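Local coordinates for protein ketosynthase (PDB 6KXF) that probably acts in beta-ketoacyl synthesis as a thiolase-superfamily ketosynthase subunit, and is seen in complex with a second ketosynthase chain and an acyl carrier protein, at residues T81-R86 with A146-F151; R178-L183 with T328-A333; L253-R258 with A367-R372; A268-A273 with H304-A309. All blocks are in the same frame, centred on the assembly; numbering follows the deposited sequence.

Interaction 1: residues T81-R86 with A146-F151; sequences TAKMDR and AGRIPF
The Phe151 ring takes the backbone of 81-86 on one face: Met84 CA stands 3.5 Å from the ring centroid, 11° off the normal, in a CH-pi contact, and Lys83 C lies over the same face nearer the rim. Asp85 OD1 approaches Phe151 CD1 obliquely at 3.4 Å, its carboxylate turned 54° from the ring plane. The Arg148 guanidinium meets a water at its edge, in its plane; Arg148 NE donates to this water over 2.9 Å, and the water in turn donates to Lys83 O at 2.8 Å, joining two groups that make no direct bond. At the rim of the ring, Met84 CB reaches Phe151 CE1 at 3.7 Å. Lys83 runs extended alongside the backbone at Gly147, with its CD 4.0 Å from Gly147 CA, and its ammonium ends in a salt bridge to Asp145. With a leucine in place of Phe151, Met84 CA would lose its CH-pi partner and a gap would probably open beneath Lys83 C and Met84. Arg148 NH1 forms a salt bridge with Asp130. Asp85 is the N-cap residue of helix 86-99: with CG between the backbone N and the carbonyl carbon (chi1 62°), its carboxylate caps a backbone N of the first turn, and OD1 is hydrogen-bonded to Thr88 OG1. At the surface Lys83 packs on Asn19 of the ACP chain, and the Phe151 side chain is about 10 Å from the bound octenoyl phosphopantetheine analogue. Met84 settles between Leu76 of helix 72-76 and Ala89 and Leu92 of helix 86-99, while Phe151 rests on Asn127 of helix 125-137.

Interaction 2: residues R178-L183 with T328-A333; sequences RVSGLL and TGAASA
Arg178 lays the aliphatic part of its side chain over the turn that leads into helix 332-345: CG sits 3.8 Å from Gly329 O, and CD is 3.7 Å from Ser332 OG. Its backbone joins in through a CA-H...O contact, Arg178 CA to Gly329 O at 3.5 Å with 155° at the hydrogen, while the guanidinium goes on to a salt bridge with Asp327. Beneath the arginine the turn is laced to itself. Ser332 OG lies anti to its own carbonyl carbon and beside the backbone N (chi1 -52°), which brings it back to donate to Gly329 O at 2.6 Å, an acceptor shared with Ser332 N; the same hydroxyl receives a bond from Thr328 OG1. Replacing Ser332 by alanine is likely to leave Thr328 OG1 without this acceptor and Gly329 O with one donor fewer. No direct hydrogen bond joins the segments; a water bridges them. It accepts from Gly181 N at 2.9 Å and from Ala333 N at 3.1 Å, with Arg178 O and Ala330 O also close to it. Next to this water Ala333 CB packs on Leu182 CG at 3.8 Å and faces Gly181, where a side chain would press against that methyl. Both helix starts are thus brought together deep in the protein. The pairing of the N-terminal ends of helices 180-193 and 332-345 is consistent with the two central helices of the thiolase fold; in catalytic relatives the nucleophilic cysteine stands near the start of the first, but 178-183 contains no cysteine.

Interaction 3: residues L253-R258 with A367-R372; sequences LSVETR and AVAVLR
Leu253 reaches across to 367-372 through CB and one branch: CB is 3.5 Å from Val370 O, CG makes a looser approach to the same oxygen at 4.1 Å, and CD1, one of the two terminal methyls, meets Arg372 CB at 4.1 Å. The leucine's N donates to Val370 O at 2.9 Å, and Ser254 N adds a weak bond to that oxygen, so two residues face one in a classic beta bulge. The bulge ends in the hydrogen-bonded pair Ser254 with Val370, where Val370 N donates to Ser254 O. Regular antiparallel pairing then runs on through Val255 with Ala369, Glu256 with Val368 and Thr257 with Ala367; the middle pair is hydrogen-bonded, Glu256 N donating to Val368 O nearly straight (171°). Ser254 OG, held between the backbone N and the carbonyl carbon (chi1 72°), comes within 3.4 Å of Val370 CB and has its polar partner in Ala276 O. Glu256 leads its carboxylate away to a salt bridge with Arg279. Strand 354-360 continues the sheet beside 365-373, and strand 20-29 beside 250-259. Helix 180-193 covers the face of Val255, Ala367 and Ala369, whereas helix 265-280 lies against Ser254, Glu256 and Val370.

Interaction 4: residues A268-A273 with H304-A309; sequences AVTACA and HEALAA
Val269 opens the contact from 268-273, with CG1 3.7 Å from Ala306 CB and 4.3 Å from Leu307 CG. This branch is anti to the valine's backbone N (chi1 161°), and it lies against the Ala306 methyl and, more loosely, the Leu307 side chain. Thr270 follows at the point where the two backbones come nearest, its CA 5.7 Å from Ala306 CA. Its OG1 sits 3.2 Å from Ala306 CB, a close approach of an oxygen to a methyl, while its hydrogen bond is made to Gly266 O, one turn earlier in its own helix. One turn after Val269, Ala273 brings its CB to 4.4 Å from Leu307 CD2. The short helical segments lie 8.9 Å apart at closest and cross at -42°, a separation that the small side chain of Ala306 permits. On the sheet side, Val269 and Leu307 both touch Cys358 of strand 354-360, so that the two helices share a floor. With no hydrogen bond between the segments and the threonine hydroxyl occupied within its own helix, the contact is held by van der Waals packing of mostly apolar groups, with the threonine hydroxyl oxygen against the Ala306 methyl, and its fit depends on shape instead of on polar pairing.

How the interactions relate
Along the chain interaction 1 closes first; interactions 2 and 3 then alternate their segments, and interaction 4 is nested inside the loops closed by both. Interactions 2, 3 and 4 form a connected block. Leu182 from interaction 2 packs on Ala367 and Ala369 of interaction 3, and Cys272 from interaction 4 lies against Glu256 and Thr257. Centres are about 13 Å apart from 2 to 3 and from 3 to 4, so the strand pair lies between the buried central helices and an outer helix pair. Interaction 1 is separate, its centre about 35 Å from that of interaction 3, across the chain's centre, at the surface that meets the acyl carrier protein.

Interaction 1: residues T81-R86 with A146-F151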
loop_
_atom_site.group_PDB
_atom_site.type_symbol
_atom_site.label_atom_id
_atom_site.label_comp_id
_atom_site.label_asym_id
_atom_site.label_seq_id
_atom_site.Cartn_x
_atom_site.Cartn_y
_atom_site.Cartn_z
ATOM N N THR B 81 -4.669 -14.351 16.534
ATOM C CA THR B 81 -3.235 -14.347 16.260
ATOM C C THR B 81 -2.803 -15.629 15.556
ATOM O O THR B 81 -1.705 -15.672 15.027
ATOM C CB THR B 81 -2.374 -14.227 17.522
ATOM O OG1 THR B 81 -2.913 -15.143 18.480
ATOM C CG2 THR B 81 -2.312 -12.815 18.059
ATOM N N ALA B 82 -3.674 -16.630 15.524
ATOM C CA ALA B 82 -3.360 -17.938 15.006
ATOM C C ALA B 82 -3.103 -17.891 13.489
ATOM O O ALA B 82 -2.421 -18.758 12.957
ATOM C CB ALA B 82 -4.491 -18.880 15.338
ATOM N N LYS B 83 -3.693 -16.911 12.798
ATOM C CA LYS B 83 -3.585 -16.783 11.359
ATOM C C LYS B 83 -2.822 -15.513 10.970
ATOM O O LYS B 83 -2.682 -15.217 9.773
ATOM C CB LYS B 83 -5.002 -16.829 10.786
ATOM C CG LYS B 83 -5.573 -18.234 10.786
ATOM C CD LYS B 83 -6.983 -18.371 10.340
ATOM C CE LYS B 83 -7.375 -19.823 10.149
ATOM N NZ LYS B 83 -8.506 -19.973 9.199
ATOM N N MET B 84 -2.338 -14.779 11.971
ATOM C CA MET B 84 -1.629 -13.532 11.780
ATOM C C MET B 84 -0.271 -13.804 11.105
ATOM O O MET B 84 0.366 -14.798 11.326
ATOM C CB MET B 84 -1.432 -12.848 13.135
ATOM C CG MET B 84 -0.495 -11.693 13.104
ATOM S SD MET B 84 -0.387 -10.752 14.631
ATOM C CE MET B 84 -2.105 -10.305 14.923
ATOM N N ASP B 85 0.163 -12.885 10.253
ATOM C CA ASP B 85 1.445 -12.991 9.577
ATOM C C ASP B 85 2.541 -12.359 10.439
ATOM O O ASP B 85 2.335 -11.434 11.230
ATOM C CB ASP B 85 1.392 -12.302 8.213
ATOM C CG ASP B 85 1.100 -10.820 8.348
ATOM O OD1 ASP B 85 -0.007 -10.459 8.880
ATOM O OD2 ASP B 85 1.997 -10.033 7.996
ATOM N N ARG B 86 3.755 -12.856 10.231
ATOM C CA ARG B 86 4.882 -12.480 11.024
ATOM C C ARG B 86 5.130 -10.995 10.827
ATOM O O ARG B 86 5.546 -10.314 11.750
ATOM C CB ARG B 86 6.082 -13.359 10.632
ATOM C CG ARG B 86 7.322 -13.192 11.500
ATOM C CD ARG B 86 8.421 -14.195 11.176
ATOM N NE ARG B 86 9.575 -14.024 12.053
ATOM C CZ ARG B 86 9.717 -14.590 13.254
ATOM N NH1 ARG B 86 8.768 -15.367 13.734
ATOM N NH2 ARG B 86 10.785 -14.335 13.992
ATOM N N ALA B 146 -9.672 -18.417 4.334
ATOM C CA ALA B 146 -10.388 -17.139 4.355
ATOM C C ALA B 146 -9.900 -16.247 5.491
ATOM O O ALA B 146 -9.861 -15.011 5.352
ATOM C CB ALA B 146 -11.880 -17.380 4.448
ATOM N N GLY B 147 -9.518 -16.862 6.616
ATOM C CA GLY B 147 -9.095 -16.115 7.778
ATOM C C GLY B 147 -7.731 -15.475 7.585
ATOM O O GLY B 147 -7.362 -14.541 8.310
ATOM N N ARG B 148 -6.951 -16.004 6.639
ATOM C CA ARG B 148 -5.617 -15.461 6.353
ATOM C C ARG B 148 -5.679 -14.285 5.358
ATOM O O ARG B 148 -4.736 -13.539 5.294
ATOM C CB ARG B 148 -4.692 -16.594 5.899
ATOM C CG ARG B 148 -4.184 -17.415 7.082
ATOM C CD ARG B 148 -3.121 -18.414 6.731
ATOM N NE ARG B 148 -1.809 -17.794 6.644
ATOM C CZ ARG B 148 -0.780 -18.345 6.015
ATOM N NH1 ARG B 148 -0.902 -19.563 5.517
ATOM N NH2 ARG B 148 0.357 -17.683 5.880
ATOM N N ILE B 149 -6.811 -14.096 4.662
ATOM C CA ILE B 149 -6.934 -13.116 3.575
ATOM C C ILE B 149 -6.630 -11.709 4.069
ATOM O O ILE B 149 -5.851 -11.014 3.433
ATOM C CB ILE B 149 -8.294 -13.230 2.862
ATOM C CG1 ILE B 149 -8.272 -14.435 1.920
ATOM C CG2 ILE B 149 -8.656 -11.936 2.136
ATOM C CD1 ILE B 149 -9.644 -14.989 1.580
ATOM N N PRO B 150 -7.218 -11.222 5.180
ATOM C CA PRO B 150 -6.940 -9.859 5.631
ATOM C C PRO B 150 -5.441 -9.597 5.866
ATOM O O PRO B 150 -4.944 -8.480 5.589
ATOM C CB PRO B 150 -7.680 -9.711 6.959
ATOM C CG PRO B 150 -8.612 -10.932 7.067
ATOM C CD PRO B 150 -8.196 -11.931 6.018
ATOM N N PHE B 151 -4.734 -10.637 6.346
ATOM C CA PHE B 151 -3.328 -10.548 6.700
ATOM C C PHE B 151 -2.463 -10.415 5.424
ATOM O O PHE B 151 -1.342 -10.003 5.524
ATOM C CB PHE B 151 -2.954 -11.736 7.607
ATOM C CG PHE B 151 -3.609 -11.734 8.973
ATOM C CD1 PHE B 151 -3.211 -10.844 9.956
ATOM C CD2 PHE B 151 -4.650 -12.598 9.273
ATOM C CE1 PHE B 151 -3.830 -10.812 11.201
ATOM C CE2 PHE B 151 -5.251 -12.591 10.533
ATOM C CZ PHE B 151 -4.839 -11.700 11.493
HETATM O O HOH W 1 -1.170 -15.131 7.444
HETATM O O HOH W 2 0.798 -8.171 6.163
#

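Interaction 2: residues R178-L183 with T328-A333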
loop_
_atom_site.group_PDB
_atom_site.type_symbol
_atom_site.label_atom_id
_atom_site.label_comp_id
_atom_site.label_asym_id
_atom_site.label_seq_id
_atom_site.Cartn_x
_atom_site.Cartn_y
_atom_site.Cartn_z
ATOM N N ARG B 178 14.604 -1.271 0.604
ATOM C CA ARG B 178 15.624 -0.800 1.508
ATOM C C ARG B 178 15.512 0.710 1.706
ATOM O O ARG B 178 15.956 1.200 2.725
ATOM C CB ARG B 178 17.011 -1.148 0.970
ATOM C CG ARG B 178 17.341 -2.631 0.954
ATOM C CD ARG B 178 18.808 -2.789 1.364
ATOM N NE ARG B 178 19.574 -3.948 0.919
ATOM C CZ ARG B 178 19.187 -4.870 0.037
ATOM N NH1 ARG B 178 20.078 -5.377 -0.803
ATOM N NH2 ARG B 178 17.935 -5.305 0.008
ATOM N N VAL B 179 14.955 1.452 0.730
ATOM C CA VAL B 179 14.783 2.894 0.932
ATOM C C VAL B 179 13.437 3.208 1.617
ATOM O O VAL B 179 13.184 4.375 1.883
ATOM C CB VAL B 179 14.908 3.711 -0.369
ATOM C CG1 VAL B 179 16.312 3.612 -0.969
ATOM C CG2 VAL B 179 13.839 3.340 -1.392
ATOM N N SER B 180 12.596 2.210 1.870
ATOM C CA SER B 180 11.188 2.486 2.270
ATOM C C SER B 180 11.099 3.254 3.610
ATOM O O SER B 180 10.182 4.099 3.819
ATOM C CB SER B 180 10.405 1.209 2.289
ATOM O OG SER B 180 10.793 0.397 3.373
ATOM N N GLY B 181 12.024 2.987 4.554
ATOM C CA GLY B 181 11.988 3.733 5.828
ATOM C C GLY B 181 12.158 5.206 5.584
ATOM O O GLY B 181 11.614 6.024 6.303
ATOM N N LEU B 182 12.927 5.565 4.540
ATOM C CA LEU B 182 13.218 6.979 4.297
ATOM C C LEU B 182 12.104 7.606 3.442
ATOM O O LEU B 182 11.781 8.825 3.563
ATOM C CB LEU B 182 14.602 7.126 3.645
ATOM C CG LEU B 182 15.801 6.711 4.516
ATOM C CD1 LEU B 182 17.098 7.056 3.826
ATOM C CD2 LEU B 182 15.770 7.358 5.904
ATOM N N LEU B 183 11.516 6.796 2.566
ATOM C CA LEU B 183 10.289 7.225 1.825
ATOM C C LEU B 183 9.173 7.531 2.826
ATOM O O LEU B 183 8.507 8.570 2.717
ATOM C CB LEU B 183 9.869 6.112 0.864
ATOM C CG LEU B 183 10.783 5.931 -0.349
ATOM C CD1 LEU B 183 10.189 4.964 -1.371
ATOM C CD2 LEU B 183 11.085 7.268 -1.003
ATOM N N THR B 328 18.326 -6.797 5.903
ATOM C CA THR B 328 17.067 -6.674 6.618
ATOM C C THR B 328 15.935 -6.130 5.715
ATOM O O THR B 328 14.835 -5.856 6.205
ATOM C CB THR B 328 17.284 -5.815 7.852
ATOM O OG1 THR B 328 17.735 -4.531 7.412
ATOM C CG2 THR B 328 18.286 -6.436 8.809
ATOM N N GLY B 329 16.185 -5.982 4.403
ATOM C CA GLY B 329 15.139 -5.558 3.437
ATOM C C GLY B 329 14.543 -4.221 3.835
ATOM O O GLY B 329 15.242 -3.239 4.037
ATOM N N ALA B 330 13.228 -4.176 4.015
ATOM C CA ALA B 330 12.589 -2.896 4.229
ATOM C C ALA B 330 12.967 -2.312 5.588
ATOM O O ALA B 330 12.913 -1.084 5.767
ATOM C CB ALA B 330 11.088 -3.043 4.086
ATOM N N ALA B 331 13.334 -3.177 6.539
ATOM C CA ALA B 331 13.718 -2.715 7.879
ATOM C C ALA B 331 14.981 -1.848 7.852
ATOM O O ALA B 331 15.185 -0.992 8.766
ATOM C CB ALA B 331 13.851 -3.904 8.794
ATOM N N SER B 332 15.802 -1.986 6.792
ATOM C CA SER B 332 17.180 -1.420 6.740
ATOM C C SER B 332 17.295 0.008 7.268
ATOM O O SER B 332 18.049 0.254 8.180
ATOM C CB SER B 332 17.770 -1.480 5.350
ATOM O OG SER B 332 17.650 -2.807 4.868
ATOM N N ALA B 333 16.620 0.965 6.635
ATOM C CA ALA B 333 16.869 2.371 6.953
ATOM C C ALA B 333 16.402 2.736 8.378
ATOM O O ALA B 333 16.970 3.662 8.979
ATOM C CB ALA B 333 16.240 3.255 5.927
HETATM O O HOH W 3 14.135 0.961 4.756
#

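Interaction 3: residues L253-R258 with A367-R372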
loop_
_atom_site.group_PDB
_atom_site.type_symbol
_atom_site.label_atom_id
_atom_site.label_comp_id
_atom_site.label_asym_id
_atom_site.label_seq_id
_atom_site.Cartn_x
_atom_site.Cartn_y
_atom_site.Cartn_z
ATOM N N LEU B 253 16.537 17.160 9.360
ATOM C CA LEU B 253 16.852 18.398 8.626
ATOM C C LEU B 253 16.590 18.281 7.119
ATOM O O LEU B 253 16.404 19.328 6.471
ATOM C CB LEU B 253 18.331 18.777 8.798
ATOM C CG LEU B 253 18.800 19.137 10.202
ATOM C CD1 LEU B 253 20.200 19.732 10.121
ATOM C CD2 LEU B 253 17.839 20.087 10.898
ATOM N N SER B 254 16.718 17.077 6.552
ATOM C CA SER B 254 16.468 16.849 5.125
ATOM C C SER B 254 16.296 15.352 4.854
ATOM O O SER B 254 16.886 14.500 5.519
ATOM C CB SER B 254 17.559 17.434 4.278
ATOM O OG SER B 254 18.742 16.664 4.397
ATOM N N VAL B 255 15.443 15.047 3.875
ATOM C CA VAL B 255 15.356 13.735 3.259
ATOM C C VAL B 255 15.314 13.960 1.742
ATOM O O VAL B 255 14.492 14.695 1.257
ATOM C CB VAL B 255 14.139 12.936 3.753
ATOM C CG1 VAL B 255 14.215 11.492 3.291
ATOM C CG2 VAL B 255 14.003 12.993 5.270
ATOM N N GLU B 256 16.272 13.377 1.019
ATOM C CA GLU B 256 16.401 13.570 -0.445
ATOM C C GLU B 256 16.478 12.188 -1.095
ATOM O O GLU B 256 16.978 11.239 -0.512
ATOM C CB GLU B 256 17.616 14.437 -0.805
ATOM C CG GLU B 256 17.474 15.885 -0.368
ATOM C CD GLU B 256 16.316 16.639 -1.017
ATOM O OE1 GLU B 256 15.624 17.437 -0.316
ATOM O OE2 GLU B 256 16.119 16.439 -2.223
ATOM N N THR B 257 15.981 12.080 -2.325
ATOM C CA THR B 257 15.948 10.757 -2.967
ATOM C C THR B 257 16.187 10.941 -4.470
ATOM O O THR B 257 16.056 12.038 -5.018
ATOM C CB THR B 257 14.673 10.024 -2.525
ATOM O OG1 THR B 257 14.641 8.678 -3.023
ATOM C CG2 THR B 257 13.438 10.785 -2.942
ATOM N N ARG B 258 16.644 9.870 -5.109
ATOM C CA ARG B 258 16.897 9.872 -6.527
ATOM C C ARG B 258 16.616 8.471 -7.046
ATOM O O ARG B 258 16.635 7.510 -6.284
ATOM C CB ARG B 258 18.353 10.199 -6.851
ATOM C CG ARG B 258 18.692 11.679 -6.820
ATOM C CD ARG B 258 20.153 11.879 -7.191
ATOM N NE ARG B 258 20.362 11.986 -8.627
ATOM C CZ ARG B 258 20.183 13.106 -9.328
ATOM N NH1 ARG B 258 19.612 14.170 -8.780
ATOM N NH2 ARG B 258 20.555 13.148 -10.591
ATOM N N ALA B 367 18.298 7.014 -1.294
ATOM C CA ALA B 367 17.689 7.918 -0.365
ATOM C C ALA B 367 18.707 8.266 0.727
ATOM O O ALA B 367 19.390 7.415 1.220
ATOM C CB ALA B 367 16.446 7.306 0.229
ATOM N N VAL B 368 18.777 9.541 1.087
ATOM C CA VAL B 368 19.665 9.976 2.143
ATOM C C VAL B 368 18.891 10.873 3.095
ATOM O O VAL B 368 18.217 11.792 2.653
ATOM C CB VAL B 368 20.879 10.730 1.577
ATOM C CG1 VAL B 368 21.788 11.237 2.687
ATOM C CG2 VAL B 368 21.664 9.856 0.620
ATOM N N ALA B 369 19.096 10.661 4.400
ATOM C CA ALA B 369 18.530 11.541 5.402
ATOM C C ALA B 369 19.671 12.153 6.228
ATOM O O ALA B 369 20.639 11.455 6.554
ATOM C CB ALA B 369 17.561 10.775 6.264
ATOM N N VAL B 370 19.503 13.432 6.564
ATOM C CA VAL B 370 20.424 14.202 7.385
ATOM C C VAL B 370 19.697 14.616 8.670
ATOM O O VAL B 370 18.659 15.306 8.618
ATOM C CB VAL B 370 20.975 15.423 6.636
ATOM C CG1 VAL B 370 21.797 16.337 7.560
ATOM C CG2 VAL B 370 21.802 15.008 5.438
ATOM N N LEU B 371 20.238 14.143 9.800
ATOM C CA LEU B 371 19.725 14.389 11.152
ATOM C C LEU B 371 20.676 15.339 11.904
ATOM O O LEU B 371 21.865 15.392 11.612
ATOM C CB LEU B 371 19.637 13.058 11.901
ATOM C CG LEU B 371 18.905 11.921 11.207
ATOM C CD1 LEU B 371 19.018 10.642 12.021
ATOM C CD2 LEU B 371 17.450 12.263 11.037
ATOM N N ARG B 372 20.128 16.092 12.865
ATOM C CA ARG B 372 20.897 16.769 13.907
ATOM C C ARG B 372 20.552 16.102 15.243
ATOM O O ARG B 372 19.390 16.070 15.633
ATOM C CB ARG B 372 20.574 18.261 13.907
ATOM C CG ARG B 372 20.993 19.001 15.171
ATOM C CD ARG B 372 22.340 19.647 14.969
ATOM N NE ARG B 372 22.297 20.598 13.874
ATOM C CZ ARG B 372 23.374 21.071 13.290
ATOM N NH1 ARG B 372 24.562 20.713 13.742
ATOM N NH2 ARG B 372 23.266 21.900 12.273
#

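Interaction 4: residues A268-A273 with H304-A309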
loop_
_atom_site.group_PDB
_atom_site.type_symbol
_atom_site.label_atom_id
_atom_site.label_comp_id
_atom_site.label_asym_id
_atom_site.label_seq_id
_atom_site.Cartn_x
_atom_site.Cartn_y
_atom_site.Cartn_z
ATOM N N ALA B 268 24.808 8.255 -8.112
ATOM C CA ALA B 268 23.468 8.552 -7.587
ATOM C C ALA B 268 23.569 8.873 -6.094
ATOM O O ALA B 268 23.011 9.837 -5.624
ATOM C CB ALA B 268 22.559 7.374 -7.833
ATOM N N VAL B 269 24.321 8.044 -5.368
ATOM C CA VAL B 269 24.562 8.235 -3.927
ATOM C C VAL B 269 25.214 9.598 -3.698
ATOM O O VAL B 269 24.757 10.343 -2.828
ATOM C CB VAL B 269 25.415 7.094 -3.347
ATOM C CG1 VAL B 269 26.053 7.495 -2.027
ATOM C CG2 VAL B 269 24.611 5.812 -3.202
ATOM N N THR B 270 26.265 9.920 -4.486
ATOM C CA THR B 270 27.008 11.174 -4.342
ATOM C C THR B 270 26.086 12.385 -4.558
ATOM O O THR B 270 26.089 13.321 -3.738
ATOM C CB THR B 270 28.222 11.209 -5.295
ATOM O OG1 THR B 270 29.072 10.131 -4.916
ATOM C CG2 THR B 270 29.001 12.501 -5.231
ATOM N N ALA B 271 25.323 12.375 -5.671
ATOM C CA ALA B 271 24.373 13.454 -5.983
ATOM C C ALA B 271 23.321 13.553 -4.872
ATOM O O ALA B 271 23.013 14.646 -4.463
ATOM C CB ALA B 271 23.725 13.240 -7.341
ATOM N N CYS B 272 22.797 12.406 -4.392
ATOM C CA CYS B 272 21.733 12.391 -3.394
ATOM C C CYS B 272 22.234 12.950 -2.046
ATOM O O CYS B 272 21.608 13.843 -1.465
ATOM C CB CYS B 272 21.118 11.011 -3.244
ATOM S SG CYS B 272 19.537 11.076 -2.361
ATOM N N ALA B 273 23.402 12.487 -1.589
ATOM C CA ALA B 273 24.033 12.984 -0.345
ATOM C C ALA B 273 24.347 14.485 -0.412
ATOM O O ALA B 273 24.033 15.219 0.513
ATOM C CB ALA B 273 25.265 12.174 -0.063
ATOM N N HIS B 304 29.393 2.815 -0.334
ATOM C CA HIS B 304 30.450 3.047 0.681
ATOM C C HIS B 304 31.520 4.021 0.161
ATOM O O HIS B 304 31.909 5.012 0.835
ATOM C CB HIS B 304 31.054 1.711 1.142
ATOM C CG HIS B 304 31.813 1.867 2.412
ATOM N ND1 HIS B 304 33.016 2.564 2.462
ATOM C CD2 HIS B 304 31.508 1.509 3.678
ATOM C CE1 HIS B 304 33.439 2.598 3.706
ATOM N NE2 HIS B 304 32.527 1.962 4.473
ATOM N N GLU B 305 31.989 3.777 -1.065
ATOM C CA GLU B 305 33.113 4.516 -1.609
ATOM C C GLU B 305 32.684 5.949 -1.903
ATOM O O GLU B 305 33.459 6.867 -1.709
ATOM C CB GLU B 305 33.674 3.797 -2.839
ATOM C CG GLU B 305 34.259 2.430 -2.504
ATOM C CD GLU B 305 34.391 1.431 -3.648
ATOM O OE1 GLU B 305 34.666 0.243 -3.358
ATOM O OE2 GLU B 305 34.231 1.830 -4.826
ATOM N N ALA B 306 31.425 6.138 -2.323
ATOM C CA ALA B 306 30.929 7.492 -2.589
ATOM C C ALA B 306 30.919 8.305 -1.294
ATOM O O ALA B 306 31.285 9.466 -1.289
ATOM C CB ALA B 306 29.539 7.448 -3.193
ATOM N N LEU B 307 30.438 7.700 -0.210
ATOM C CA LEU B 307 30.354 8.384 1.051
ATOM C C LEU B 307 31.776 8.684 1.579
ATOM O O LEU B 307 32.027 9.784 2.078
ATOM C CB LEU B 307 29.568 7.513 2.034
ATOM C CG LEU B 307 28.054 7.442 1.795
ATOM C CD1 LEU B 307 27.411 6.521 2.821
ATOM C CD2 LEU B 307 27.414 8.818 1.859
ATOM N N ALA B 308 32.691 7.710 1.459
ATOM C CA ALA B 308 34.090 7.835 1.982
ATOM C C ALA B 308 34.770 9.018 1.299
ATOM O O ALA B 308 35.480 9.787 1.926
ATOM C CB ALA B 308 34.867 6.560 1.771
ATOM N N ALA B 309 34.459 9.200 0.018
ATOM C CA ALA B 309 34.981 10.318 -0.753
ATOM C C ALA B 309 34.384 11.653 -0.286
ATOM O O ALA B 309 34.770 12.699 -0.811
ATOM C CB ALA B 309 34.701 10.095 -2.216
#